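PDB 7CPO: beta2-microglobulin, which probably serves as the invariant light chain that pairs with the MHC class I heavy chain and supports its presentation of peptides. Local coordinates for residues V9-P14 with K19-H24; D53-F56 with F62-L65. One frame throughout, in Å; residues are numbered along the deposited sequence.

Contact 1 of 2, residues V9-P14 with K19-H24; sequences VYFRHP and KENTFH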
ATOM      1  N   VAL B   9      -1.177 -13.242   7.385  1.00 23.34           N
ATOM      2  CA  VAL B   9      -2.528 -13.767   7.227  1.00 23.98           C
ATOM      3  C   VAL B   9      -3.335 -13.437   8.476  1.00 22.03           C
ATOM      4  O   VAL B   9      -2.807 -13.439   9.594  1.00 25.77           O
ATOM      5  CB  VAL B   9      -2.513 -15.289   6.971  1.00 39.16           C
ATOM      6  CG1 VAL B   9      -1.754 -15.601   5.686  1.00 30.07           C
ATOM      7  CG2 VAL B   9      -1.916 -16.041   8.171  1.00 23.84           C
ATOM      8  N   TYR B  10      -4.622 -13.142   8.288  1.00 24.62           N
ATOM      9  CA  TYR B  10      -5.450 -12.707   9.412  1.00 23.70           C
ATOM     10  C   TYR B  10      -6.915 -12.723   8.989  1.00 31.98           C
ATOM     11  O   TYR B  10      -7.230 -12.699   7.794  1.00 29.43           O
ATOM     12  CB  TYR B  10      -5.055 -11.303   9.896  1.00 22.81           C
ATOM     13  CG  TYR B  10      -4.908 -10.304   8.758  1.00 26.05           C
ATOM     14  CD1 TYR B  10      -5.923  -9.396   8.467  1.00 22.81           C
ATOM     15  CD2 TYR B  10      -3.764 -10.289   7.961  1.00 24.62           C
ATOM     16  CE1 TYR B  10      -5.796  -8.493   7.410  1.00 28.03           C
ATOM     17  CE2 TYR B  10      -3.634  -9.406   6.903  1.00 30.21           C
ATOM     18  CZ  TYR B  10      -4.646  -8.504   6.635  1.00 25.31           C
ATOM     19  OH  TYR B  10      -4.496  -7.625   5.590  1.00 27.15           O
ATOM     20  N   PHE B  11      -7.799 -12.773   9.991  1.00 19.49           N
ATOM     21  CA  PHE B  11      -9.225 -12.526   9.870  1.00 20.17           C
ATOM     22  C   PHE B  11      -9.526 -11.078  10.222  1.00 30.57           C
ATOM     23  O   PHE B  11      -8.786 -10.438  10.972  1.00 37.77           O
ATOM     24  CB  PHE B  11     -10.031 -13.412  10.823  1.00 37.87           C
ATOM     25  CG  PHE B  11     -10.145 -14.845  10.406  1.00 40.32           C
ATOM     26  CD1 PHE B  11     -10.376 -15.188   9.091  1.00 30.65           C
ATOM     27  CD2 PHE B  11     -10.061 -15.851  11.356  1.00 37.98           C
ATOM     28  CE1 PHE B  11     -10.498 -16.511   8.723  1.00 43.38           C
ATOM     29  CE2 PHE B  11     -10.175 -17.168  10.998  1.00 45.73           C
ATOM     30  CZ  PHE B  11     -10.393 -17.504   9.679  1.00 45.30           C
ATOM     31  N   ARG B  12     -10.658 -10.577   9.717  1.00 32.26           N
ATOM     32  CA  ARG B  12     -11.096  -9.238  10.109  1.00 27.75           C
ATOM     33  C   ARG B  12     -11.472  -9.199  11.588  1.00 37.96           C
ATOM     34  O   ARG B  12     -11.132  -8.242  12.299  1.00 32.37           O
ATOM     35  CB  ARG B  12     -12.268  -8.776   9.235  1.00 22.97           C
ATOM     36  CG  ARG B  12     -13.047  -7.580   9.796  1.00 30.38           C
ATOM     37  CD  ARG B  12     -12.196  -6.309   9.795  1.00 28.22           C
ATOM     38  NE  ARG B  12     -12.920  -5.128  10.268  1.00 22.22           N
ATOM     39  CZ  ARG B  12     -13.018  -4.789  11.548  1.00 25.53           C
ATOM     40  NH1 ARG B  12     -12.456  -5.553  12.472  1.00 37.84           N
ATOM     41  NH2 ARG B  12     -13.679  -3.705  11.913  1.00 22.61           N
ATOM     42  N   HIS B  13     -12.184 -10.223  12.065  1.00 35.21           N
ATOM     43  CA  HIS B  13     -12.464 -10.413  13.482  1.00 36.57           C
ATOM     44  C   HIS B  13     -11.840 -11.718  13.975  1.00 39.88           C
ATOM     45  O   HIS B  13     -11.626 -12.644  13.186  1.00 35.73           O
ATOM     46  CB  HIS B  13     -13.971 -10.454  13.771  1.00 42.14           C
ATOM     47  CG  HIS B  13     -14.745  -9.330  13.157  1.00 41.85           C
ATOM     48  ND1 HIS B  13     -14.841  -8.086  13.743  1.00 39.10           N
ATOM     49  CD2 HIS B  13     -15.485  -9.275  12.025  1.00 33.88           C
ATOM     50  CE1 HIS B  13     -15.599  -7.308  12.990  1.00 35.25           C
ATOM     51  NE2 HIS B  13     -16.001  -8.005  11.942  1.00 32.24           N
ATOM     52  N   PRO B  14     -11.533 -11.820  15.268  1.00 44.36           N
ATOM     53  CA  PRO B  14     -11.177 -13.132  15.835  1.00 41.06           C
ATOM     54  C   PRO B  14     -12.294 -14.138  15.576  1.00 41.00           C
ATOM     55  O   PRO B  14     -13.478 -13.828  15.737  1.00 33.26           O
ATOM     56  CB  PRO B  14     -11.005 -12.841  17.332  1.00 38.81           C
ATOM     57  CG  PRO B  14     -11.767 -11.548  17.570  1.00 41.50           C
ATOM     58  CD  PRO B  14     -11.633 -10.764  16.293  1.00 35.64           C
ATOM     59  N   LYS B  19     -19.971 -17.725  12.584  1.00 46.91           N
ATOM     60  CA  LYS B  19     -20.037 -16.270  12.459  1.00 44.30           C
ATOM     61  C   LYS B  19     -19.145 -15.826  11.304  1.00 51.11           C
ATOM     62  O   LYS B  19     -17.950 -16.147  11.275  1.00 54.72           O
ATOM     63  CB  LYS B  19     -19.602 -15.601  13.768  1.00 51.87           C
ATOM     64  CG  LYS B  19     -19.700 -14.074  13.838  1.00 51.85           C
ATOM     65  CD  LYS B  19     -20.761 -13.475  12.917  1.00 52.36           C
ATOM     66  CE  LYS B  19     -21.514 -12.355  13.618  1.00 58.40           C
ATOM     67  NZ  LYS B  19     -20.643 -11.171  13.892  1.00 59.98           N
ATOM     68  N   GLU B  20     -19.715 -15.082  10.359  1.00 43.29           N
ATOM     69  CA  GLU B  20     -18.998 -14.837   9.121  1.00 43.91           C
ATOM     70  C   GLU B  20     -17.867 -13.833   9.312  1.00 43.69           C
ATOM     71  O   GLU B  20     -17.970 -12.870  10.079  1.00 34.82           O
ATOM     72  CB  GLU B  20     -19.926 -14.372   8.007  1.00 42.10           C
ATOM     73  CG  GLU B  20     -19.228 -14.545   6.658  1.00 52.83           C
ATOM     74  CD  GLU B  20     -20.019 -14.057   5.473  1.00 67.27           C
ATOM     75  OE1 GLU B  20     -19.644 -14.421   4.331  1.00 76.29           O
ATOM     76  OE2 GLU B  20     -21.017 -13.329   5.684  1.00 69.02           O
ATOM     77  N   ASN B  21     -16.786 -14.075   8.586  1.00 39.04           N
ATOM     78  CA  ASN B  21     -15.527 -13.384   8.751  1.00 38.04           C
ATOM     79  C   ASN B  21     -14.936 -13.119   7.369  1.00 33.25           C
ATOM     80  O   ASN B  21     -15.469 -13.550   6.341  1.00 26.71           O
ATOM     81  CB  ASN B  21     -14.588 -14.227   9.617  1.00 27.63           C
ATOM     82  CG  ASN B  21     -13.599 -13.391  10.398  1.00 37.90           C
ATOM     83  OD1 ASN B  21     -13.033 -12.413   9.882  1.00 32.57           O
ATOM     84  ND2 ASN B  21     -13.357 -13.788  11.647  1.00 32.50           N
ATOM     85  N   THR B  22     -13.823 -12.399   7.338  1.00 28.88           N
ATOM     86  CA  THR B  22     -13.056 -12.245   6.113  1.00 27.91           C
ATOM     87  C   THR B  22     -11.635 -12.692   6.377  1.00 26.51           C
ATOM     88  O   THR B  22     -11.006 -12.244   7.340  1.00 26.97           O
ATOM     89  CB  THR B  22     -13.071 -10.805   5.610  1.00 28.28           C
ATOM     90  OG1 THR B  22     -14.424 -10.377   5.475  1.00 26.45           O
ATOM     91  CG2 THR B  22     -12.360 -10.698   4.264  1.00 28.53           C
ATOM     92  N   PHE B  23     -11.147 -13.582   5.531  1.00 25.06           N
ATOM     93  CA  PHE B  23      -9.790 -14.088   5.607  1.00 27.68           C
ATOM     94  C   PHE B  23      -8.933 -13.286   4.641  1.00 26.85           C
ATOM     95  O   PHE B  23      -9.300 -13.139   3.474  1.00 28.78           O
ATOM     96  CB  PHE B  23      -9.771 -15.573   5.238  1.00 30.74           C
ATOM     97  CG  PHE B  23      -8.407 -16.197   5.262  1.00 31.97           C
ATOM     98  CD1 PHE B  23      -7.615 -16.128   6.402  1.00 25.92           C
ATOM     99  CD2 PHE B  23      -7.931 -16.878   4.154  1.00 22.81           C
ATOM    100  CE1 PHE B  23      -6.363 -16.716   6.425  1.00 29.86           C
ATOM    101  CE2 PHE B  23      -6.677 -17.468   4.168  1.00 30.10           C
ATOM    102  CZ  PHE B  23      -5.895 -17.388   5.308  1.00 31.74           C
ATOM    103  N   HIS B  24      -7.798 -12.777   5.119  1.00 24.85           N
ATOM    104  CA  HIS B  24      -6.900 -11.957   4.313  1.00 27.41           C
ATOM    105  C   HIS B  24      -5.522 -12.584   4.229  1.00 25.96           C
ATOM    106  O   HIS B  24      -5.029 -13.158   5.201  1.00 30.03           O
ATOM    107  CB  HIS B  24      -6.718 -10.546   4.887  1.00 23.79           C
ATOM    108  CG  HIS B  24      -7.995  -9.826   5.188  1.00 30.72           C
ATOM    109  ND1 HIS B  24      -8.765 -10.107   6.299  1.00 26.07           N
ATOM    110  CD2 HIS B  24      -8.611  -8.797   4.550  1.00 22.94           C
ATOM    111  CE1 HIS B  24      -9.811  -9.295   6.322  1.00 31.21           C
ATOM    112  NE2 HIS B  24      -9.742  -8.491   5.273  1.00 28.14           N
TER
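Y10 and H24 face each other across the first hairpin of the immunoglobulin C1-set fold, where residues 9-11 of strand 6-11 run antiparallel to residues 21-24 of strand 21-30, at 172°. Their rings are nearly parallel, 7° between planes, but slid apart so that they barely overlap; what lies over the tyrosine face is the histidine's CB, a CH-pi contact 3.6 Å from the Y10 centroid. The Y10 ring reaches it because CG stands between the backbone N and the carbonyl carbon (chi1 48°), which turns the ring back over its neighbour. Both polar ends serve the MHC class I antigen chain: Y10 OH bonds to P237 O of that chain, and H24 NE2 is hydrogen-bonded to S239 N of the same antigen chain.

On the other face of the sheet F11 and F23 meet obliquely, F11 CE1 lying 3.7 Å from F23 CB; the F11 ring also meets F78 edge-to-face. Where the strand pairing ends, N21 takes over with its amide. N21 ND2 gives a nearly straight bond of 2.6 Å to H13 O, arriving above the carbonyl plane, while N21 OD1 accepts from H13 N at 3.2 Å and from T22 N at 2.7 Å. Three bonds thus fix the amide's rotation, and F11 CB packs against it. Replacing this asparagine by an alanine would probably leave H13 N, H13 O and T22 N without these mates and the turn after F11 less firmly held. Beside this amide, R12 N is hydrogen-bonded to T22 O at 2.9 Å.

Contact 2 of 2, residues D53-F56 with F62-L65; sequences DLSF and FERL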
ATOM      1  N   ASP B  53      -5.903  -3.797  -6.125  1.00 29.08           N
ATOM      2  CA  ASP B  53      -5.004  -3.368  -7.183  1.00 25.76           C
ATOM      3  C   ASP B  53      -3.566  -3.305  -6.664  1.00 30.77           C
ATOM      4  O   ASP B  53      -3.294  -3.419  -5.461  1.00 33.65           O
ATOM      5  CB  ASP B  53      -5.455  -2.023  -7.752  1.00 30.01           C
ATOM      6  CG  ASP B  53      -6.838  -2.097  -8.390  1.00 37.34           C
ATOM      7  OD1 ASP B  53      -7.670  -1.193  -8.144  1.00 28.87           O
ATOM      8  OD2 ASP B  53      -7.098  -3.076  -9.126  1.00 37.29           O
ATOM      9  N   LEU B  54      -2.632  -3.150  -7.600  1.00 24.82           N
ATOM     10  CA  LEU B  54      -1.209  -3.209  -7.296  1.00 33.62           C
ATOM     11  C   LEU B  54      -0.666  -1.809  -7.015  1.00 28.70           C
ATOM     12  O   LEU B  54      -0.656  -0.946  -7.897  1.00 29.70           O
ATOM     13  CB  LEU B  54      -0.455  -3.858  -8.455  1.00 33.94           C
ATOM     14  CG  LEU B  54       1.065  -3.881  -8.336  1.00 31.75           C
ATOM     15  CD1 LEU B  54       1.493  -4.870  -7.250  1.00 25.95           C
ATOM     16  CD2 LEU B  54       1.690  -4.219  -9.681  1.00 28.07           C
ATOM     17  N   SER B  55      -0.198  -1.590  -5.798  1.00 27.50           N
ATOM     18  CA  SER B  55       0.446  -0.338  -5.434  1.00 35.69           C
ATOM     19  C   SER B  55       1.822  -0.632  -4.842  1.00 28.23           C
ATOM     20  O   SER B  55       2.213  -1.791  -4.667  1.00 21.41           O
ATOM     21  CB  SER B  55      -0.416   0.454  -4.448  1.00 30.96           C
ATOM     22  OG  SER B  55      -0.428  -0.195  -3.185  1.00 41.75           O
ATOM     23  N   PHE B  56       2.565   0.439  -4.551  1.00 20.33           N
ATOM     24  CA  PHE B  56       3.900   0.309  -3.981  1.00 21.44           C
ATOM     25  C   PHE B  56       4.137   1.442  -2.997  1.00 23.63           C
ATOM     26  O   PHE B  56       3.342   2.374  -2.890  1.00 24.86           O
ATOM     27  CB  PHE B  56       5.001   0.279  -5.051  1.00 18.31           C
ATOM     28  CG  PHE B  56       4.915   1.392  -6.092  1.00 19.31           C
ATOM     29  CD1 PHE B  56       5.581   2.586  -5.911  1.00 17.60           C
ATOM     30  CD2 PHE B  56       4.186   1.216  -7.261  1.00 19.15           C
ATOM     31  CE1 PHE B  56       5.533   3.590  -6.862  1.00 17.74           C
ATOM     32  CE2 PHE B  56       4.123   2.220  -8.220  1.00 20.05           C
ATOM     33  CZ  PHE B  56       4.800   3.412  -8.019  1.00 22.26           C
ATOM     34  N   PHE B  62       6.401  -3.438  -3.745  1.00 22.65           N
ATOM     35  CA  PHE B  62       5.003  -3.638  -4.082  1.00 27.59           C
ATOM     36  C   PHE B  62       4.195  -4.199  -2.915  1.00 23.96           C
ATOM     37  O   PHE B  62       4.740  -4.752  -1.962  1.00 21.50           O
ATOM     38  CB  PHE B  62       4.932  -4.562  -5.281  1.00 24.19           C
ATOM     39  CG  PHE B  62       5.485  -3.940  -6.522  1.00 26.61           C
ATOM     40  CD1 PHE B  62       4.690  -3.102  -7.298  1.00 20.25           C
ATOM     41  CD2 PHE B  62       6.806  -4.162  -6.901  1.00 23.91           C
ATOM     42  CE1 PHE B  62       5.194  -2.509  -8.448  1.00 22.54           C
ATOM     43  CE2 PHE B  62       7.321  -3.573  -8.040  1.00 21.55           C
ATOM     44  CZ  PHE B  62       6.512  -2.741  -8.821  1.00 27.41           C
ATOM     45  N   GLU B  63       2.873  -4.014  -2.997  1.00 30.90           N
ATOM     46  CA  GLU B  63       1.921  -4.519  -2.011  1.00 30.73           C
ATOM     47  C   GLU B  63       0.725  -5.126  -2.735  1.00 32.29           C
ATOM     48  O   GLU B  63       0.326  -4.659  -3.806  1.00 25.24           O
ATOM     49  CB  GLU B  63       1.393  -3.431  -1.059  1.00 23.33           C
ATOM     50  CG  GLU B  63       2.366  -2.333  -0.722  1.00 31.70           C
ATOM     51  CD  GLU B  63       1.688  -1.131  -0.077  1.00 41.38           C
ATOM     52  OE1 GLU B  63       0.595  -0.727  -0.551  1.00 39.70           O
ATOM     53  OE2 GLU B  63       2.245  -0.599   0.912  1.00 37.19           O
ATOM     54  N   ARG B  64       0.134  -6.153  -2.117  1.00 40.93           N
ATOM     55  CA  ARG B  64      -1.001  -6.860  -2.698  1.00 26.14           C
ATOM     56  C   ARG B  64      -1.804  -7.518  -1.587  1.00 32.92           C
ATOM     57  O   ARG B  64      -1.242  -8.226  -0.742  1.00 28.60           O
ATOM     58  CB  ARG B  64      -0.536  -7.914  -3.709  1.00 29.44           C
ATOM     59  CG  ARG B  64      -1.665  -8.766  -4.294  1.00 40.79           C
ATOM     60  CD  ARG B  64      -2.388  -8.030  -5.409  1.00 46.57           C
ATOM     61  NE  ARG B  64      -1.585  -7.991  -6.626  1.00 53.54           N
ATOM     62  CZ  ARG B  64      -1.949  -7.365  -7.738  1.00 57.04           C
ATOM     63  NH1 ARG B  64      -3.107  -6.721  -7.788  1.00 58.83           N
ATOM     64  NH2 ARG B  64      -1.158  -7.394  -8.802  1.00 58.41           N
ATOM     65  N   LEU B  65      -3.114  -7.301  -1.605  1.00 31.10           N
ATOM     66  CA  LEU B  65      -4.031  -7.872  -0.633  1.00 26.53           C
ATOM     67  C   LEU B  65      -4.978  -8.832  -1.340  1.00 33.19           C
ATOM     68  O   LEU B  65      -5.462  -8.544  -2.439  1.00 30.76           O
ATOM     69  CB  LEU B  65      -4.823  -6.780   0.085  1.00 20.83           C
ATOM     70  CG  LEU B  65      -5.863  -7.300   1.078  1.00 32.57           C
ATOM     71  CD1 LEU B  65      -5.210  -7.936   2.325  1.00 20.04           C
ATOM     72  CD2 LEU B  65      -6.792  -6.171   1.451  1.00 19.89           C
TER
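L54 and F62 make the apolar first shell of a second antiparallel hairpin in the immunoglobulin C1-set fold, formed by strands 49-56 and 62-70. L54 CD1 rests 3.7 Å from F62 CD1, the two side chains crossing at a slant. F56, two residues on from L54, completes the group from directly across F62: F56 and F62 lie side by side and point the same way, yet their planes are 72° apart, an offset edge-to-face pair in which the edge of F56 is turned toward the face of F62, with centroids 5.9 Å apart. L54 also reaches R64, its CB lying over one face of the guanidinium, 3.6 Å from R64 NH2. The R64 chain folds back to offer that face, bending at chi2 (80°) and chi3 (74°).

The next shell is what sets these groups in place. One backbone bond, E63 N to S55 O at 2.9 Å, fixes the register, and F56 and F62 follow as a non-hydrogen-bonded pair with CA atoms 4.1 Å apart. R64 NH1 is tied to S52 O, which holds the guanidinium beside L54, and E63 OE2 forms a salt bridge with K57. P33 packs against both L54 and F62. Beyond these lies the MHC class I antigen chain, whose F10 meets the F56 ring edge-to-face and whose S25 OG is hydrogen-bonded to L54 O. On the sheet face carrying S55 and E63, the oxygens S55 OG and E63 OE1 come to 2.9 Å.

Overall arrangement
Contacts 1 and 2 sit in one four-stranded sheet, each pairing an outermost strand with an inner one; strands 21-30 and 62-70, the inner partners, are neighbours. Their centres are about 20 Å apart, but they touch where L65 CD1 lies 3.4 Å from Y10 OH. Both are partly buried, and neither includes a touching residue that is exposed. Contact 1 buries more surface, 511 against 410 Å², and relies on several backbone bonds plus an asparagine amide; contact 2 has a single cross-strand hydrogen bond and relies on leucine, phenylalanine and guanidinium packing. Both meet the MHC class I antigen chain: R12 of contact 1 pairs with D240 and E188 of that chain, contact 2 with aromatic and hydroxyl partners.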